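Local coordinates for VC0179-like protein (Escherichia coli, PDB 4XJ6) that probably joins GTP and ATP into a cyclic GMP-AMP dinucleotide, as a magnesium-dependent bacterial homolog of cyclic GMP-AMP synthase, at residues M322-N334 and V363-E377. Residues are numbered along the deposited sequence; the frame is centred on the assembly and turned at random.
Sequences MKLIARLLPEEFN and VETMEGLYGILLAAE
Val363 opens the seam by laying CG1 against Pro330 and Asn334, whose OD1 is taken by Arg360. One turn on, Met366 shows how an unbranched side chain fits an aromatic face: stretched straight beyond CG, it carries CE over the middle of the Phe333 ring, 3.4 Å from the centroid, while SD shares that face in a Met-aromatic contact and touches Leu329 CD2. Glu367 CG lies 3.6 Å from Pro330 CB, and a water links Glu367 OE2 to Asn334 ND2. Beyond it, Leu369 CG packs 3.7 Å from Ala326 CB, where the backbones run near each other. A second water accepts the N-H of Tyr370 and donates to both Ala326 O and Met366 O. The Tyr370 ring is sandwiched, with Arg327 CB centred over one face and Leu374 CD1 toward the rim of the other; the Arg327 guanidinium plane stands 48° from the Tyr370 ring plane. Leu373 CD1 also meets Ala326 CB. Lys323 fits as a knob among Tyr370, Leu373, Leu374 and Glu377, and its NZ meets the syn lone pair of Glu377 OE1 at 2.8 Å in a salt bridge. With axes 7.7 Å apart at 161°, this is an antiparallel helix pair within the C-terminal helical domain of a cGAS-like nucleotidyltransferase.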
loop_
_atom_site.group_PDB
_atom_site.type_symbol
_atom_site.label_atom_id
_atom_site.label_comp_id
_atom_site.label_asym_id
_atom_site.label_seq_id
_atom_site.Cartn_x
_atom_site.Cartn_y
_atom_site.Cartn_z
ATOM N N MET A 322 -23.773 3.367 -5.093
ATOM C CA MET A 322 -22.678 3.754 -5.979
ATOM C C MET A 322 -23.008 5.043 -6.723
ATOM O O MET A 322 -22.127 5.862 -6.987
ATOM C CB MET A 322 -22.362 2.639 -6.979
ATOM C CG MET A 322 -21.599 1.462 -6.383
ATOM S SD MET A 322 -20.025 1.947 -5.645
ATOM C CE MET A 322 -19.148 2.543 -7.084
ATOM N N LYS A 323 -24.283 5.216 -7.057
ATOM C CA LYS A 323 -24.750 6.435 -7.710
ATOM C C LYS A 323 -24.641 7.623 -6.760
ATOM O O LYS A 323 -24.272 8.724 -7.168
ATOM C CB LYS A 323 -26.189 6.269 -8.196
ATOM C CG LYS A 323 -26.320 5.479 -9.488
ATOM C CD LYS A 323 -27.761 5.079 -9.740
ATOM C CE LYS A 323 -28.683 6.287 -9.735
ATOM N NZ LYS A 323 -30.115 5.883 -9.803
ATOM N N LEU A 324 -24.960 7.387 -5.491
ATOM C CA LEU A 324 -24.822 8.408 -4.459
ATOM C C LEU A 324 -23.365 8.827 -4.308
ATOM O O LEU A 324 -23.046 10.015 -4.252
ATOM C CB LEU A 324 -25.360 7.893 -3.123
ATOM C CG LEU A 324 -25.052 8.744 -1.892
ATOM C CD1 LEU A 324 -25.733 10.103 -1.990
ATOM C CD2 LEU A 324 -25.462 8.019 -0.614
ATOM N N ILE A 325 -22.488 7.832 -4.243
ATOM C CA ILE A 325 -21.056 8.062 -4.097
ATOM C C ILE A 325 -20.479 8.824 -5.286
ATOM O O ILE A 325 -19.737 9.791 -5.110
ATOM C CB ILE A 325 -20.307 6.729 -3.921
ATOM C CG1 ILE A 325 -20.615 6.133 -2.546
ATOM C CG2 ILE A 325 -18.804 6.916 -4.085
ATOM C CD1 ILE A 325 -20.042 4.756 -2.351
ATOM N N ALA A 326 -20.832 8.389 -6.492
ATOM C CA ALA A 326 -20.332 9.001 -7.721
ATOM C C ALA A 326 -20.726 10.472 -7.816
ATOM O O ALA A 326 -19.925 11.315 -8.214
ATOM C CB ALA A 326 -20.843 8.240 -8.935
ATOM N N ARG A 327 -21.965 10.772 -7.440
ATOM C CA ARG A 327 -22.483 12.135 -7.495
ATOM C C ARG A 327 -21.719 13.085 -6.571
ATOM O O ARG A 327 -21.414 14.219 -6.945
ATOM C CB ARG A 327 -23.971 12.147 -7.133
ATOM C CG ARG A 327 -24.530 13.524 -6.795
ATOM C CD ARG A 327 -24.773 14.362 -8.037
ATOM N NE ARG A 327 -26.122 14.170 -8.560
ATOM C CZ ARG A 327 -26.958 15.157 -8.861
ATOM N NH1 ARG A 327 -26.588 16.418 -8.694
ATOM N NH2 ARG A 327 -28.167 14.880 -9.331
ATOM N N LEU A 328 -21.403 12.611 -5.371
ATOM C CA LEU A 328 -20.850 13.465 -4.325
ATOM C C LEU A 328 -19.327 13.411 -4.233
ATOM O O LEU A 328 -18.709 14.269 -3.600
ATOM C CB LEU A 328 -21.457 13.086 -2.974
ATOM C CG LEU A 328 -22.933 13.442 -2.796
ATOM C CD1 LEU A 328 -23.442 12.996 -1.434
ATOM C CD2 LEU A 328 -23.133 14.937 -2.981
ATOM N N LEU A 329 -18.725 12.405 -4.861
ATOM C CA LEU A 329 -17.276 12.220 -4.799
ATOM C C LEU A 329 -16.462 13.443 -5.253
ATOM O O LEU A 329 -15.483 13.794 -4.597
ATOM C CB LEU A 329 -16.858 10.999 -5.623
ATOM C CG LEU A 329 -15.414 10.551 -5.410
ATOM C CD1 LEU A 329 -15.248 9.911 -4.037
ATOM C CD2 LEU A 329 -14.966 9.608 -6.516
ATOM N N PRO A 330 -16.851 14.096 -6.369
ATOM C CA PRO A 330 -16.044 15.257 -6.768
ATOM C C PRO A 330 -16.101 16.407 -5.762
ATOM O O PRO A 330 -15.134 17.160 -5.634
ATOM C CB PRO A 330 -16.671 15.680 -8.100
ATOM C CG PRO A 330 -17.368 14.474 -8.596
ATOM C CD PRO A 330 -17.878 13.785 -7.382
ATOM N N GLU A 331 -17.219 16.535 -5.056
ATOM C CA GLU A 331 -17.379 17.612 -4.086
ATOM C C GLU A 331 -16.585 17.330 -2.817
ATOM O O GLU A 331 -16.159 18.254 -2.126
ATOM C CB GLU A 331 -18.855 17.821 -3.752
ATOM C CG GLU A 331 -19.690 18.278 -4.937
ATOM C CD GLU A 331 -19.181 19.570 -5.554
ATOM O OE1 GLU A 331 -18.701 20.450 -4.807
ATOM O OE2 GLU A 331 -19.258 19.702 -6.794
ATOM N N GLU A 332 -16.389 16.051 -2.517
ATOM C CA GLU A 332 -15.558 15.657 -1.388
ATOM C C GLU A 332 -14.119 16.094 -1.599
ATOM O O GLU A 332 -13.486 16.639 -0.694
ATOM C CB GLU A 332 -15.612 14.147 -1.175
ATOM C CG GLU A 332 -16.862 13.687 -0.476
ATOM C CD GLU A 332 -17.057 14.374 0.858
ATOM O OE1 GLU A 332 -16.076 14.482 1.623
ATOM O OE2 GLU A 332 -18.188 14.816 1.137
ATOM N N PHE A 333 -13.610 15.850 -2.802
ATOM C CA PHE A 333 -12.244 16.219 -3.147
ATOM C C PHE A 333 -12.117 17.720 -3.389
ATOM O O PHE A 333 -11.023 18.274 -3.306
ATOM C CB PHE A 333 -11.777 15.433 -4.374
ATOM C CG PHE A 333 -11.393 14.010 -4.070
ATOM C CD1 PHE A 333 -12.360 13.057 -3.816
ATOM C CD2 PHE A 333 -10.060 13.631 -4.031
ATOM C CE1 PHE A 333 -12.007 11.750 -3.528
ATOM C CE2 PHE A 333 -9.700 12.328 -3.746
ATOM C CZ PHE A 333 -10.680 11.384 -3.492
ATOM N N ASN A 334 -13.238 18.374 -3.685
ATOM C CA ASN A 334 -13.266 19.829 -3.791
ATOM C C ASN A 334 -13.227 20.472 -2.411
ATOM O O ASN A 334 -12.671 21.554 -2.231
ATOM C CB ASN A 334 -14.507 20.296 -4.555
ATOM C CG ASN A 334 -14.306 20.266 -6.055
ATOM O OD1 ASN A 334 -13.196 20.474 -6.547
ATOM N ND2 ASN A 334 -15.381 20.013 -6.792
ATOM N N VAL A 363 -10.334 15.347 -10.366
ATOM C CA VAL A 363 -11.701 15.735 -10.028
ATOM C C VAL A 363 -12.609 15.719 -11.257
ATOM O O VAL A 363 -13.760 15.286 -11.182
ATOM C CB VAL A 363 -11.743 17.136 -9.387
ATOM C CG1 VAL A 363 -13.168 17.516 -9.013
ATOM C CG2 VAL A 363 -10.840 17.183 -8.160
ATOM N N GLU A 364 -12.088 16.186 -12.387
ATOM C CA GLU A 364 -12.867 16.216 -13.617
ATOM C C GLU A 364 -13.095 14.805 -14.149
ATOM O O GLU A 364 -14.086 14.547 -14.832
ATOM C CB GLU A 364 -12.181 17.082 -14.673
ATOM C CG GLU A 364 -12.122 18.559 -14.304
ATOM C CD GLU A 364 -11.899 19.454 -15.506
ATOM O OE1 GLU A 364 -12.104 18.980 -16.642
ATOM O OE2 GLU A 364 -11.521 20.630 -15.316
ATOM N N THR A 365 -12.177 13.896 -13.833
ATOM C CA THR A 365 -12.361 12.489 -14.174
ATOM C C THR A 365 -13.442 11.887 -13.285
ATOM O O THR A 365 -14.261 11.091 -13.735
ATOM C CB THR A 365 -11.058 11.676 -14.014
ATOM O OG1 THR A 365 -10.052 12.196 -14.892
ATOM C CG2 THR A 365 -11.303 10.207 -14.345
ATOM N N MET A 366 -13.435 12.288 -12.017
ATOM C CA MET A 366 -14.430 11.830 -11.051
ATOM C C MET A 366 -15.834 12.269 -11.445
ATOM O O MET A 366 -16.795 11.515 -11.289
ATOM C CB MET A 366 -14.111 12.353 -9.651
ATOM C CG MET A 366 -12.891 11.722 -9.018
ATOM S SD MET A 366 -12.564 12.369 -7.370
ATOM C CE MET A 366 -11.230 11.286 -6.879
ATOM N N GLU A 367 -15.947 13.493 -11.950
ATOM C CA GLU A 367 -17.236 14.041 -12.361
ATOM C C GLU A 367 -17.838 13.237 -13.512
ATOM O O GLU A 367 -19.053 13.226 -13.707
ATOM C CB GLU A 367 -17.084 15.508 -12.762
ATOM C CG GLU A 367 -16.789 16.438 -11.590
ATOM C CD GLU A 367 -16.347 17.820 -12.028
ATOM O OE1 GLU A 367 -15.918 17.966 -13.190
ATOM O OE2 GLU A 367 -16.428 18.760 -11.209
ATOM N N GLY A 368 -16.987 12.551 -14.267
ATOM C CA GLY A 368 -17.452 11.754 -15.388
ATOM C C GLY A 368 -18.161 10.476 -14.976
ATOM O O GLY A 368 -18.967 9.937 -15.734
ATOM N N LEU A 369 -17.862 9.995 -13.771
ATOM C CA LEU A 369 -18.395 8.720 -13.298
ATOM C C LEU A 369 -19.917 8.695 -13.169
ATOM O O LEU A 369 -20.562 7.752 -13.628
ATOM C CB LEU A 369 -17.773 8.353 -11.950
ATOM C CG LEU A 369 -18.293 7.052 -11.331
ATOM C CD1 LEU A 369 -18.126 5.881 -12.297
ATOM C CD2 LEU A 369 -17.609 6.761 -10.002
ATOM N N TYR A 370 -20.481 9.717 -12.532
ATOM C CA TYR A 370 -21.918 9.767 -12.268
ATOM C C TYR A 370 -22.738 9.688 -13.552
ATOM O O TYR A 370 -23.812 9.086 -13.578
ATOM C CB TYR A 370 -22.271 11.041 -11.497
ATOM C CG TYR A 370 -23.713 11.113 -11.041
ATOM C CD1 TYR A 370 -24.272 10.099 -10.272
ATOM C CD2 TYR A 370 -24.507 12.204 -11.361
ATOM C CE1 TYR A 370 -25.585 10.163 -9.849
ATOM C CE2 TYR A 370 -25.821 12.280 -10.941
ATOM C CZ TYR A 370 -26.355 11.256 -10.183
ATOM O OH TYR A 370 -27.665 11.324 -9.764
ATOM N N GLY A 371 -22.222 10.289 -14.619
ATOM C CA GLY A 371 -22.901 10.276 -15.901
ATOM C C GLY A 371 -22.920 8.901 -16.532
ATOM O O GLY A 371 -23.888 8.515 -17.183
ATOM N N ILE A 372 -21.837 8.160 -16.330
ATOM C CA ILE A 372 -21.709 6.816 -16.870
ATOM C C ILE A 372 -22.707 5.856 -16.217
ATOM O O ILE A 372 -23.363 5.065 -16.898
ATOM C CB ILE A 372 -20.276 6.282 -16.680
ATOM C CG1 ILE A 372 -19.301 7.056 -17.572
ATOM C CG2 ILE A 372 -20.218 4.788 -16.959
ATOM C CD1 ILE A 372 -17.849 6.746 -17.294
ATOM N N LEU A 373 -22.830 5.948 -14.896
ATOM C CA LEU A 373 -23.716 5.073 -14.134
ATOM C C LEU A 373 -25.190 5.303 -14.466
ATOM O O LEU A 373 -26.015 4.397 -14.332
ATOM C CB LEU A 373 -23.493 5.267 -12.633
ATOM C CG LEU A 373 -22.101 4.915 -12.105
ATOM C CD1 LEU A 373 -22.057 5.048 -10.593
ATOM C CD2 LEU A 373 -21.695 3.511 -12.539
ATOM N N LEU A 374 -25.519 6.518 -14.894
ATOM C CA LEU A 374 -26.899 6.868 -15.208
ATOM C C LEU A 374 -27.253 6.553 -16.657
ATOM O O LEU A 374 -28.399 6.220 -16.960
ATOM C CB LEU A 374 -27.148 8.345 -14.922
ATOM C CG LEU A 374 -27.337 8.695 -13.449
ATOM C CD1 LEU A 374 -27.051 10.158 -13.248
ATOM C CD2 LEU A 374 -28.751 8.357 -13.004
ATOM N N ALA A 375 -26.271 6.670 -17.545
ATOM C CA ALA A 375 -26.466 6.328 -18.948
ATOM C C ALA A 375 -26.675 4.827 -19.075
ATOM O O ALA A 375 -27.511 4.363 -19.849
ATOM C CB ALA A 375 -25.277 6.783 -19.783
ATOM N N ALA A 376 -25.900 4.079 -18.296
ATOM C CA ALA A 376 -26.025 2.629 -18.227
ATOM C C ALA A 376 -27.414 2.243 -17.733
ATOM O O ALA A 376 -28.084 1.394 -18.322
ATOM C CB ALA A 376 -24.956 2.045 -17.317
ATOM N N GLU A 377 -27.828 2.879 -16.641
ATOM C CA GLU A 377 -29.138 2.672 -16.040
ATOM C C GLU A 377 -30.277 2.913 -17.031
ATOM O O GLU A 377 -31.305 2.235 -16.993
ATOM C CB GLU A 377 -29.278 3.593 -14.824
ATOM C CG GLU A 377 -30.678 3.711 -14.266
ATOM C CD GLU A 377 -30.726 4.582 -13.028
ATOM O OE1 GLU A 377 -29.932 4.339 -12.092
ATOM O OE2 GLU A 377 -31.555 5.514 -12.991
HETATM O O HOH W 1 -19.263 11.885 -10.623
HETATM O O HOH W 2 -15.224 20.795 -9.763
#